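Long-range contacts in cytosine deaminase (Klebsiella pneumoniae, PDB 4R88), which catalyses the hydrolytic deamination of cytosine to uracil and ammonia, as a metal-dependent enzyme of the amidohydrolase family: residues Leu59-Thr64 / Asp312-Leu317; Arg115-Val120 / Gln145-Pro150; Cys210-Asp215 / Ile275-Arg280. All blocks are in the same frame, centred on the assembly; numbering follows the deposited sequence.

Contact 2 lies in the core of the amidohydrolase barrel, two parallel strands (115-119 and 145-149) joined by regular backbone bonds and buried side chains. Contact 1 joins two loops that follow barrel strands; it is also buried, but no hydrogen bond crosses it, and A61 and T64 simply pack on D312, P313 and W314. Contact 3, between a loop and the end of helix 271-277, is only partly buried and held by carboxylates, an amide, a backbone N-H and three waters. Contact 1 touches contact 2 through D60 and D119, and contact 3 through W314 and H276; contacts 2 and 3 do not touch. W314, F149 and E212 all approach 5-fluorocytosine; contacts 1 and 3 also reach the second subunit.

Contact 1: Leu59-Thr64 / Asp312-Leu317; sequences LDATLT and DPWYPL. With 1LD (5-fluorocytosine), chain S.
A61 and T64 meet D312, P313 and W314 where two loops of the amidohydrolase barrel come together beside the bound 5-fluorocytosine, one following strand 46-57 and the other strand 303-305. Van der Waals packing does the joining. The nearest approach is A61 O to D312 CB, 3.1 Å. The methyl of A61 lies in the plane of the W314 indole, at its edge, with CB 4.0 Å from CZ3 of W314, and it also touches CD of P313. From the T64 side, OG1 sits 3.4 Å from P313 CD, and the two side chains cross obliquely. Hydrogen bonds stay within each loop. A type II beta turn runs from A61 to T64, and T64 OG1 donates to A61 O at 2.8 Å. In the other loop D312 forms an Asx turn: CG sits between the backbone N and the carbonyl carbon (chi1 80°), and OD2 is met from above the carboxylate plane by W314 N at 2.9 Å. D312 OD1 is held by S309. The ligand packs on the indole, its C6 over the centre of one face, while P313 CB lies toward the rim of the opposite face. W314 NE1 is bonded to L76 O. Closest are W314 CE2 and ligand C6, 3.4 Å apart.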
loop_
_atom_site.group_PDB
_atom_site.type_symbol
_atom_site.label_atom_id
_atom_site.label_comp_id
_atom_site.label_asym_id
_atom_site.label_seq_id
_atom_site.Cartn_x
_atom_site.Cartn_y
_atom_site.Cartn_z
ATOM N N LEU B 59 16.482 0.131 13.765
ATOM C CA LEU B 59 17.610 -0.574 13.143
ATOM C C LEU B 59 18.238 -1.678 14.004
ATOM O O LEU B 59 18.852 -2.605 13.465
ATOM C CB LEU B 59 18.717 0.398 12.719
ATOM C CG LEU B 59 18.435 1.339 11.556
ATOM C CD1 LEU B 59 19.705 2.139 11.235
ATOM C CD2 LEU B 59 17.939 0.557 10.349
ATOM N N ASP B 60 18.128 -1.576 15.326
ATOM C CA ASP B 60 18.674 -2.633 16.176
ATOM C C ASP B 60 17.903 -3.935 16.008
ATOM O O ASP B 60 18.479 -5.019 16.117
ATOM C CB ASP B 60 18.792 -2.208 17.650
ATOM C CG ASP B 60 17.455 -1.895 18.291
ATOM O OD1 ASP B 60 17.382 -1.933 19.538
ATOM O OD2 ASP B 60 16.486 -1.598 17.562
ATOM N N ALA B 61 16.618 -3.814 15.673
ATOM C CA ALA B 61 15.739 -4.970 15.512
ATOM C C ALA B 61 15.548 -5.405 14.055
ATOM O O ALA B 61 14.915 -6.419 13.803
ATOM C CB ALA B 61 14.374 -4.675 16.139
ATOM N N THR B 62 16.076 -4.644 13.099
ATOM C CA THR B 62 15.809 -4.939 11.688
ATOM C C THR B 62 16.344 -6.316 11.269
ATOM O O THR B 62 17.385 -6.757 11.750
ATOM C CB THR B 62 16.357 -3.831 10.738
ATOM O OG1 THR B 62 15.825 -4.017 9.416
ATOM C CG2 THR B 62 17.873 -3.864 10.677
ATOM N N LEU B 63 15.597 -6.995 10.404
ATOM C CA LEU B 63 16.012 -8.277 9.831
ATOM C C LEU B 63 16.093 -9.424 10.853
ATOM O O LEU B 63 16.859 -10.363 10.661
ATOM C CB LEU B 63 17.346 -8.126 9.081
ATOM C CG LEU B 63 17.410 -7.029 8.012
ATOM C CD1 LEU B 63 18.791 -6.976 7.362
ATOM C CD2 LEU B 63 16.300 -7.220 6.953
ATOM N N THR B 64 15.310 -9.349 11.930
ATOM C CA THR B 64 15.259 -10.433 12.920
ATOM C C THR B 64 13.869 -11.073 13.046
ATOM O O THR B 64 13.608 -11.776 14.020
ATOM C CB THR B 64 15.642 -9.957 14.343
ATOM O OG1 THR B 64 14.645 -9.050 14.832
ATOM C CG2 THR B 64 17.010 -9.277 14.364
ATOM N N ASP B 312 11.066 -7.361 11.190
ATOM C CA ASP B 312 11.462 -7.388 12.596
ATOM C C ASP B 312 10.359 -8.061 13.448
ATOM O O ASP B 312 9.396 -8.570 12.868
ATOM C CB ASP B 312 11.913 -5.964 13.025
ATOM C CG ASP B 312 10.768 -5.024 13.328
ATOM O OD1 ASP B 312 11.077 -3.830 13.619
ATOM O OD2 ASP B 312 9.581 -5.447 13.291
ATOM N N PRO B 313 10.497 -8.119 14.795
ATOM C CA PRO B 313 9.459 -8.857 15.538
ATOM C C PRO B 313 8.026 -8.317 15.399
ATOM O O PRO B 313 7.075 -9.025 15.702
ATOM C CB PRO B 313 9.900 -8.712 17.001
ATOM C CG PRO B 313 11.371 -8.493 16.935
ATOM C CD PRO B 313 11.605 -7.697 15.679
ATOM N N TRP B 314 7.879 -7.077 14.963
ATOM C CA TRP B 314 6.569 -6.448 14.897
ATOM C C TRP B 314 5.977 -6.478 13.499
ATOM O O TRP B 314 4.766 -6.426 13.339
ATOM C CB TRP B 314 6.682 -4.997 15.372
ATOM C CG TRP B 314 7.024 -4.949 16.813
ATOM C CD1 TRP B 314 6.151 -5.037 17.868
ATOM C CD2 TRP B 314 8.333 -4.848 17.376
ATOM N NE1 TRP B 314 6.845 -4.978 19.058
ATOM C CE2 TRP B 314 8.185 -4.864 18.783
ATOM C CE3 TRP B 314 9.616 -4.728 16.833
ATOM C CZ2 TRP B 314 9.270 -4.770 19.645
ATOM C CZ3 TRP B 314 10.696 -4.635 17.699
ATOM C CH2 TRP B 314 10.514 -4.655 19.085
ATOM N N TYR B 315 6.831 -6.573 12.485
ATOM C CA TYR B 315 6.383 -6.335 11.117
ATOM C C TYR B 315 7.195 -7.179 10.140
ATOM O O TYR B 315 8.406 -7.029 10.058
ATOM C CB TYR B 315 6.513 -4.842 10.811
ATOM C CG TYR B 315 5.999 -4.426 9.451
ATOM C CD1 TYR B 315 6.874 -4.252 8.379
ATOM C CD2 TYR B 315 4.646 -4.206 9.237
ATOM C CE1 TYR B 315 6.416 -3.875 7.133
ATOM C CE2 TYR B 315 4.174 -3.824 7.990
ATOM C CZ TYR B 315 5.071 -3.661 6.945
ATOM O OH TYR B 315 4.619 -3.290 5.708
ATOM N N PRO B 316 6.533 -8.080 9.402
ATOM C CA PRO B 316 7.297 -9.060 8.623
ATOM C C PRO B 316 7.700 -8.597 7.228
ATOM O O PRO B 316 8.459 -9.299 6.575
ATOM C CB PRO B 316 6.324 -10.230 8.496
ATOM C CG PRO B 316 4.989 -9.562 8.425
ATOM C CD PRO B 316 5.083 -8.352 9.355
ATOM N N LEU B 317 7.200 -7.460 6.764
ATOM C CA LEU B 317 7.588 -6.986 5.438
ATOM C C LEU B 317 8.561 -5.813 5.536
ATOM O O LEU B 317 9.184 -5.592 6.580
ATOM C CB LEU B 317 6.349 -6.598 4.617
ATOM C CG LEU B 317 5.348 -7.710 4.318
ATOM C CD1 LEU B 317 4.103 -7.136 3.650
ATOM C CD2 LEU B 317 5.985 -8.763 3.421
HETATM N N1 1LD S . 8.626 -1.196 19.570
HETATM C C6 1LD S . 8.911 -1.565 18.307
HETATM C C2 1LD S . 7.457 -0.594 19.842
HETATM O O2 1LD S . 7.178 -0.212 21.135
HETATM N N3 1LD S . 6.541 -0.342 18.892
HETATM C C4 1LD S . 6.781 -0.699 17.619
HETATM N N4 1LD S . 5.790 -0.433 16.620
HETATM C C5 1LD S . 7.990 -1.329 17.287
HETATM F F 1LD S . 8.263 -1.689 16.030
#

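Contact 2: Arg115-Val120 / Gln145-Pro150. With 1LD (5-fluorocytosine), chain S.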
loop_
_atom_site.group_PDB
_atom_site.type_symbol
_atom_site.label_atom_id
_atom_site.label_comp_id
_atom_site.label_asym_id
_atom_site.label_seq_id
_atom_site.Cartn_x
_atom_site.Cartn_y
_atom_site.Cartn_z
ATOM N N ARG B 115 16.364 8.540 11.401
ATOM C CA ARG B 115 16.350 8.532 12.858
ATOM C C ARG B 115 15.997 7.122 13.330
ATOM O O ARG B 115 14.921 6.625 13.020
ATOM C CB ARG B 115 15.348 9.548 13.415
ATOM C CG ARG B 115 15.116 9.404 14.921
ATOM C CD ARG B 115 14.141 10.456 15.460
ATOM N NE ARG B 115 14.752 11.779 15.509
ATOM C CZ ARG B 115 14.121 12.883 15.891
ATOM N NH1 ARG B 115 12.832 12.831 16.234
ATOM N NH2 ARG B 115 14.779 14.040 15.922
ATOM N N THR B 116 16.918 6.477 14.055
ATOM C CA THR B 116 16.686 5.134 14.561
ATOM C C THR B 116 16.475 5.122 16.063
ATOM O O THR B 116 17.177 5.792 16.813
ATOM C CB THR B 116 17.824 4.134 14.186
ATOM O OG1 THR B 116 17.420 2.805 14.558
ATOM C CG2 THR B 116 19.168 4.482 14.893
ATOM N N HIS B 117 15.479 4.369 16.507
ATOM C CA HIS B 117 15.360 4.073 17.930
ATOM C C HIS B 117 16.234 2.869 18.208
ATOM O O HIS B 117 16.433 2.016 17.337
ATOM C CB HIS B 117 13.892 3.830 18.289
ATOM C CG HIS B 117 13.033 5.040 18.081
ATOM N ND1 HIS B 117 12.595 5.830 19.123
ATOM C CD2 HIS B 117 12.573 5.623 16.948
ATOM C CE1 HIS B 117 11.895 6.845 18.640
ATOM N NE2 HIS B 117 11.868 6.744 17.324
ATOM N N VAL B 118 16.841 2.845 19.387
ATOM C CA VAL B 118 17.634 1.704 19.805
ATOM C C VAL B 118 17.220 1.355 21.218
ATOM O O VAL B 118 17.210 2.221 22.095
ATOM C CB VAL B 118 19.132 2.043 19.808
ATOM C CG1 VAL B 118 19.962 0.804 20.148
ATOM C CG2 VAL B 118 19.533 2.618 18.473
ATOM N N ASP B 119 16.872 0.095 21.435
ATOM C CA ASP B 119 16.400 -0.348 22.739
ATOM C C ASP B 119 17.544 -0.270 23.735
ATOM O O ASP B 119 18.560 -0.929 23.565
ATOM C CB ASP B 119 15.829 -1.775 22.645
ATOM C CG ASP B 119 15.232 -2.274 23.961
ATOM O OD1 ASP B 119 14.860 -3.464 24.005
ATOM O OD2 ASP B 119 15.113 -1.502 24.943
ATOM N N VAL B 120 17.376 0.542 24.776
ATOM C CA VAL B 120 18.385 0.624 25.824
ATOM C C VAL B 120 18.019 -0.170 27.082
ATOM O O VAL B 120 18.789 -0.188 28.047
ATOM C CB VAL B 120 18.737 2.109 26.167
ATOM C CG1 VAL B 120 19.290 2.820 24.924
ATOM C CG2 VAL B 120 17.511 2.844 26.692
ATOM N N GLN B 145 20.416 9.753 13.175
ATOM C CA GLN B 145 20.170 10.146 14.555
ATOM C C GLN B 145 19.818 8.904 15.344
ATOM O O GLN B 145 19.222 7.963 14.810
ATOM C CB GLN B 145 19.037 11.158 14.659
ATOM C CG GLN B 145 19.356 12.470 13.994
ATOM C CD GLN B 145 18.243 13.478 14.161
ATOM O OE1 GLN B 145 17.299 13.253 14.923
ATOM N NE2 GLN B 145 18.348 14.601 13.449
ATOM N N ILE B 146 20.210 8.890 16.609
ATOM C CA ILE B 146 19.962 7.729 17.457
ATOM C C ILE B 146 19.106 8.134 18.637
ATOM O O ILE B 146 19.423 9.107 19.329
ATOM C CB ILE B 146 21.285 7.136 17.969
ATOM C CG1 ILE B 146 22.099 6.610 16.788
ATOM C CG2 ILE B 146 21.002 6.027 19.004
ATOM C CD1 ILE B 146 23.511 6.213 17.135
ATOM N N VAL B 147 18.016 7.396 18.857
ATOM C CA VAL B 147 17.125 7.676 19.968
ATOM C C VAL B 147 17.351 6.626 21.044
ATOM O O VAL B 147 17.350 5.435 20.755
ATOM C CB VAL B 147 15.641 7.588 19.567
ATOM C CG1 VAL B 147 14.764 8.073 20.717
ATOM C CG2 VAL B 147 15.366 8.396 18.294
ATOM N N ALA B 148 17.541 7.062 22.282
ATOM C CA ALA B 148 17.619 6.118 23.381
ATOM C C ALA B 148 16.197 5.695 23.754
ATOM O O ALA B 148 15.429 6.455 24.354
ATOM C CB ALA B 148 18.395 6.728 24.572
ATOM N N PHE B 149 15.838 4.475 23.362
ATOM C CA PHE B 149 14.462 4.006 23.453
ATOM C C PHE B 149 14.342 2.891 24.484
ATOM O O PHE B 149 14.895 1.811 24.304
ATOM C CB PHE B 149 14.008 3.516 22.073
ATOM C CG PHE B 149 12.689 2.801 22.080
ATOM C CD1 PHE B 149 11.553 3.420 22.577
ATOM C CD2 PHE B 149 12.582 1.510 21.577
ATOM C CE1 PHE B 149 10.313 2.760 22.576
ATOM C CE2 PHE B 149 11.350 0.836 21.576
ATOM C CZ PHE B 149 10.217 1.467 22.069
ATOM N N PRO B 150 13.636 3.157 25.586
ATOM C CA PRO B 150 13.535 2.155 26.655
ATOM C C PRO B 150 12.375 1.203 26.364
ATOM O O PRO B 150 11.318 1.356 26.953
ATOM C CB PRO B 150 13.238 3.008 27.897
ATOM C CG PRO B 150 12.453 4.187 27.356
ATOM C CD PRO B 150 12.964 4.426 25.932
HETATM N N1 1LD S . 8.626 -1.196 19.570
HETATM C C6 1LD S . 8.911 -1.565 18.307
HETATM C C2 1LD S . 7.457 -0.594 19.842
HETATM O O2 1LD S . 7.178 -0.212 21.135
HETATM N N3 1LD S . 6.541 -0.342 18.892
HETATM C C4 1LD S . 6.781 -0.699 17.619
HETATM N N4 1LD S . 5.790 -0.433 16.620
HETATM C C5 1LD S . 7.990 -1.329 17.287
HETATM F F 1LD S . 8.263 -1.689 16.030
#
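Both NE and NH2 of R115 donate to one acceptor, the amide oxygen OE1 of Q145, at 3.0 and 2.8 Å, with OE1 almost in the guanidinium plane. The NH2 bond lies in the carbonyl plane of the amide and the NE bond is tilted from it, the two flat groups being turned 40° apart. A bend at chi3 (-73°) brings the guanidinium round to Q145, while its NH1 forms a salt bridge with D207 and Q145 NE2 is bonded to L356 O, which further restrain both groups. Next along the same face, V147 fills the space between R115 and H117. Its CG2 touches R115 CG at 3.5 Å and makes a CH-pi contact over the centre of the imidazole, 3.8 Å from the centroid. Strands 111-119 and 143-149, with helix 126-137 between them, form a beta-alpha-beta unit of the barrel, and parallel bonding runs from T116 N to Q145 O through to V120 N and F149 O, the last met from above its carbonyl plane. On the face turned to the helices, V118 CG2 packs on I146 CG2 at 3.7 Å. Beyond the strand end, V120 CG1 packs on A148 CB. Toward the site, the edge of the H117 ring is directed at the face of F149 in an offset edge-to-face pair, planes at 85°; the H117 side chain is about 5 Å from the iron(II) ion. F149 also stacks with H209 and brings CZ to 3.6 Å from O2 of 5-fluorocytosine.

Contact 3: Cys210-Asp215 / Ile275-Arg280. With 1LD (5-fluorocytosine), chain S.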
loop_
_atom_site.group_PDB
_atom_site.type_symbol
_atom_site.label_atom_id
_atom_site.label_comp_id
_atom_site.label_asym_id
_atom_site.label_seq_id
_atom_site.Cartn_x
_atom_site.Cartn_y
_atom_site.Cartn_z
ATOM N N CYS B 210 4.411 7.341 21.875
ATOM C CA CYS B 210 3.403 7.925 22.734
ATOM C C CYS B 210 2.035 7.324 22.382
ATOM O O CYS B 210 1.562 7.477 21.259
ATOM C CB CYS B 210 3.399 9.447 22.529
ATOM S SG CYS B 210 2.579 10.346 23.845
ATOM N N ASP B 211 1.431 6.613 23.332
ATOM C CA ASP B 211 0.074 6.066 23.169
ATOM C C ASP B 211 -0.086 5.175 21.932
ATOM O O ASP B 211 -1.053 5.315 21.174
ATOM C CB ASP B 211 -0.957 7.203 23.147
ATOM C CG ASP B 211 -0.826 8.152 24.352
ATOM O OD1 ASP B 211 -0.803 9.389 24.157
ATOM O OD2 ASP B 211 -0.769 7.669 25.502
ATOM N N GLU B 212 0.854 4.254 21.731
ATOM C CA GLU B 212 0.750 3.280 20.636
ATOM C C GLU B 212 -0.100 2.108 21.088
ATOM O O GLU B 212 0.400 1.007 21.322
ATOM C CB GLU B 212 2.133 2.759 20.209
ATOM C CG GLU B 212 2.073 1.900 18.926
ATOM C CD GLU B 212 3.421 1.332 18.535
ATOM O OE1 GLU B 212 3.513 0.731 17.440
ATOM O OE2 GLU B 212 4.395 1.496 19.303
ATOM N N ILE B 213 -1.390 2.371 21.235
ATOM C CA ILE B 213 -2.325 1.432 21.820
ATOM C C ILE B 213 -3.725 1.971 21.526
ATOM O O ILE B 213 -3.900 3.181 21.358
ATOM C CB ILE B 213 -2.108 1.318 23.343
ATOM C CG1 ILE B 213 -2.869 0.127 23.912
ATOM C CG2 ILE B 213 -2.541 2.593 24.048
ATOM C CD1 ILE B 213 -2.589 -0.118 25.373
ATOM N N ASP B 214 -4.716 1.088 21.434
ATOM C CA ASP B 214 -6.063 1.527 21.051
ATOM C C ASP B 214 -6.931 1.990 22.227
ATOM O O ASP B 214 -8.091 2.356 22.042
ATOM C CB ASP B 214 -6.783 0.430 20.255
ATOM C CG ASP B 214 -6.162 0.198 18.883
ATOM O OD1 ASP B 214 -6.064 -0.981 18.468
ATOM O OD2 ASP B 214 -5.777 1.191 18.217
ATOM N N ASP B 215 -6.360 1.991 23.428
ATOM C CA ASP B 215 -7.081 2.386 24.641
ATOM C C ASP B 215 -7.369 3.890 24.615
ATOM O O ASP B 215 -6.431 4.688 24.608
ATOM C CB ASP B 215 -6.199 2.029 25.857
ATOM C CG ASP B 215 -6.838 2.401 27.200
ATOM O OD1 ASP B 215 -6.156 2.285 28.249
ATOM O OD2 ASP B 215 -8.005 2.818 27.202
ATOM N N ILE B 275 -1.603 -0.129 10.867
ATOM C CA ILE B 275 -2.709 -0.882 10.286
ATOM C C ILE B 275 -2.550 -2.370 10.631
ATOM O O ILE B 275 -3.530 -3.074 10.865
ATOM C CB ILE B 275 -2.840 -0.658 8.754
ATOM C CG1 ILE B 275 -4.251 -1.014 8.307
ATOM C CG2 ILE B 275 -1.804 -1.445 7.986
ATOM C CD1 ILE B 275 -5.282 -0.013 8.786
ATOM N N HIS B 276 -1.299 -2.814 10.722
ATOM C CA HIS B 276 -0.964 -4.197 11.047
ATOM C C HIS B 276 -1.104 -4.503 12.551
ATOM O O HIS B 276 -1.663 -5.540 12.920
ATOM C CB HIS B 276 0.469 -4.485 10.580
ATOM C CG HIS B 276 1.056 -5.744 11.141
ATOM N ND1 HIS B 276 0.518 -6.991 10.906
ATOM C CD2 HIS B 276 2.144 -5.944 11.929
ATOM C CE1 HIS B 276 1.243 -7.906 11.529
ATOM N NE2 HIS B 276 2.243 -7.296 12.149
ATOM N N LEU B 277 -0.612 -3.595 13.402
ATOM C CA LEU B 277 -0.585 -3.827 14.852
ATOM C C LEU B 277 -1.829 -3.357 15.605
ATOM O O LEU B 277 -2.147 -3.895 16.667
ATOM C CB LEU B 277 0.652 -3.186 15.498
ATOM C CG LEU B 277 2.051 -3.701 15.131
ATOM C CD1 LEU B 277 3.097 -2.881 15.870
ATOM C CD2 LEU B 277 2.220 -5.195 15.427
ATOM N N GLN B 278 -2.520 -2.348 15.080
ATOM C CA GLN B 278 -3.716 -1.843 15.745
ATOM C C GLN B 278 -4.965 -2.570 15.251
ATOM O O GLN B 278 -4.936 -3.269 14.235
ATOM C CB GLN B 278 -3.884 -0.335 15.547
ATOM C CG GLN B 278 -2.645 0.503 15.899
ATOM C CD GLN B 278 -2.143 0.244 17.309
ATOM O OE1 GLN B 278 -0.997 -0.159 17.503
ATOM N NE2 GLN B 278 -2.998 0.476 18.298
ATOM N N GLY B 279 -6.058 -2.410 15.988
ATOM C CA GLY B 279 -7.330 -3.012 15.613
ATOM C C GLY B 279 -7.386 -4.497 15.937
ATOM O O GLY B 279 -8.364 -5.176 15.615
ATOM N N ARG B 280 -6.347 -5.005 16.593
ATOM C CA ARG B 280 -6.251 -6.435 16.880
ATOM C C ARG B 280 -7.166 -6.845 18.023
ATOM O O ARG B 280 -7.501 -8.013 18.167
ATOM C CB ARG B 280 -4.811 -6.815 17.219
ATOM C CG ARG B 280 -3.855 -6.665 16.047
ATOM C CD ARG B 280 -3.795 -7.942 15.251
ATOM N NE ARG B 280 -2.893 -7.798 14.118
ATOM C CZ ARG B 280 -2.724 -8.719 13.182
ATOM N NH1 ARG B 280 -3.384 -9.872 13.252
ATOM N NH2 ARG B 280 -1.893 -8.489 12.183
HETATM N N1 1LD S . 8.626 -1.196 19.570
HETATM C C6 1LD S . 8.911 -1.565 18.307
HETATM C C2 1LD S . 7.457 -0.594 19.842
HETATM O O2 1LD S . 7.178 -0.212 21.135
HETATM N N3 1LD S . 6.541 -0.342 18.892
HETATM C C4 1LD S . 6.781 -0.699 17.619
HETATM N N4 1LD S . 5.790 -0.433 16.620
HETATM C C5 1LD S . 7.990 -1.329 17.287
HETATM F F 1LD S . 8.263 -1.689 16.030
HETATM O O HOH W 1 1.221 0.617 15.894
HETATM O O HOH W 2 -0.797 -1.297 20.117
HETATM O O HOH W 3 -4.354 -3.692 18.469
#
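E212 crosses Q278 at about a right angle, its CG 4.0 Å from the amide oxygen OE1 of Q278, and its end, OE1, lies beside L277 CD1. The glutamate is fully extended, with CG anti to the backbone N (chi1 -171°), and this reach sets OE1 against the exocyclic amine of 5-fluorocytosine. Ligand N4 donates to E212 OE1 at 2.7 Å in a nearly straight bond (175°), while L277 CD1 lies 3.7 Å from ligand N4. Two waters tie E212 to Q278: one donates to E212 OE1 and Q278 OE1, the other to E212 O and again Q278 OE1. These segments belong to the active-site rim of the amidohydrolase barrel: 210-215 leaves strand 205-210, and helix 271-277 ends at L277. D214 receives two donors from just past that end. G279 N reaches D214 OD1 on the syn side at 2.9 Å, and Q278 NE2 meets D214 OD2 from above the carboxylate plane, also at 2.9 Å. A bend at chi2 (-55°) turns the glutamine amide back to D214, with the amide and carboxylate planes steeply inclined. A third water donates to D214 OD1 and L277 O and accepts from R280 N. R280 itself folds back along the helix end, where NE and NH2 both bind H276 O, NE at 2.8 Å; its side chain also packs on H334 of the second subunit.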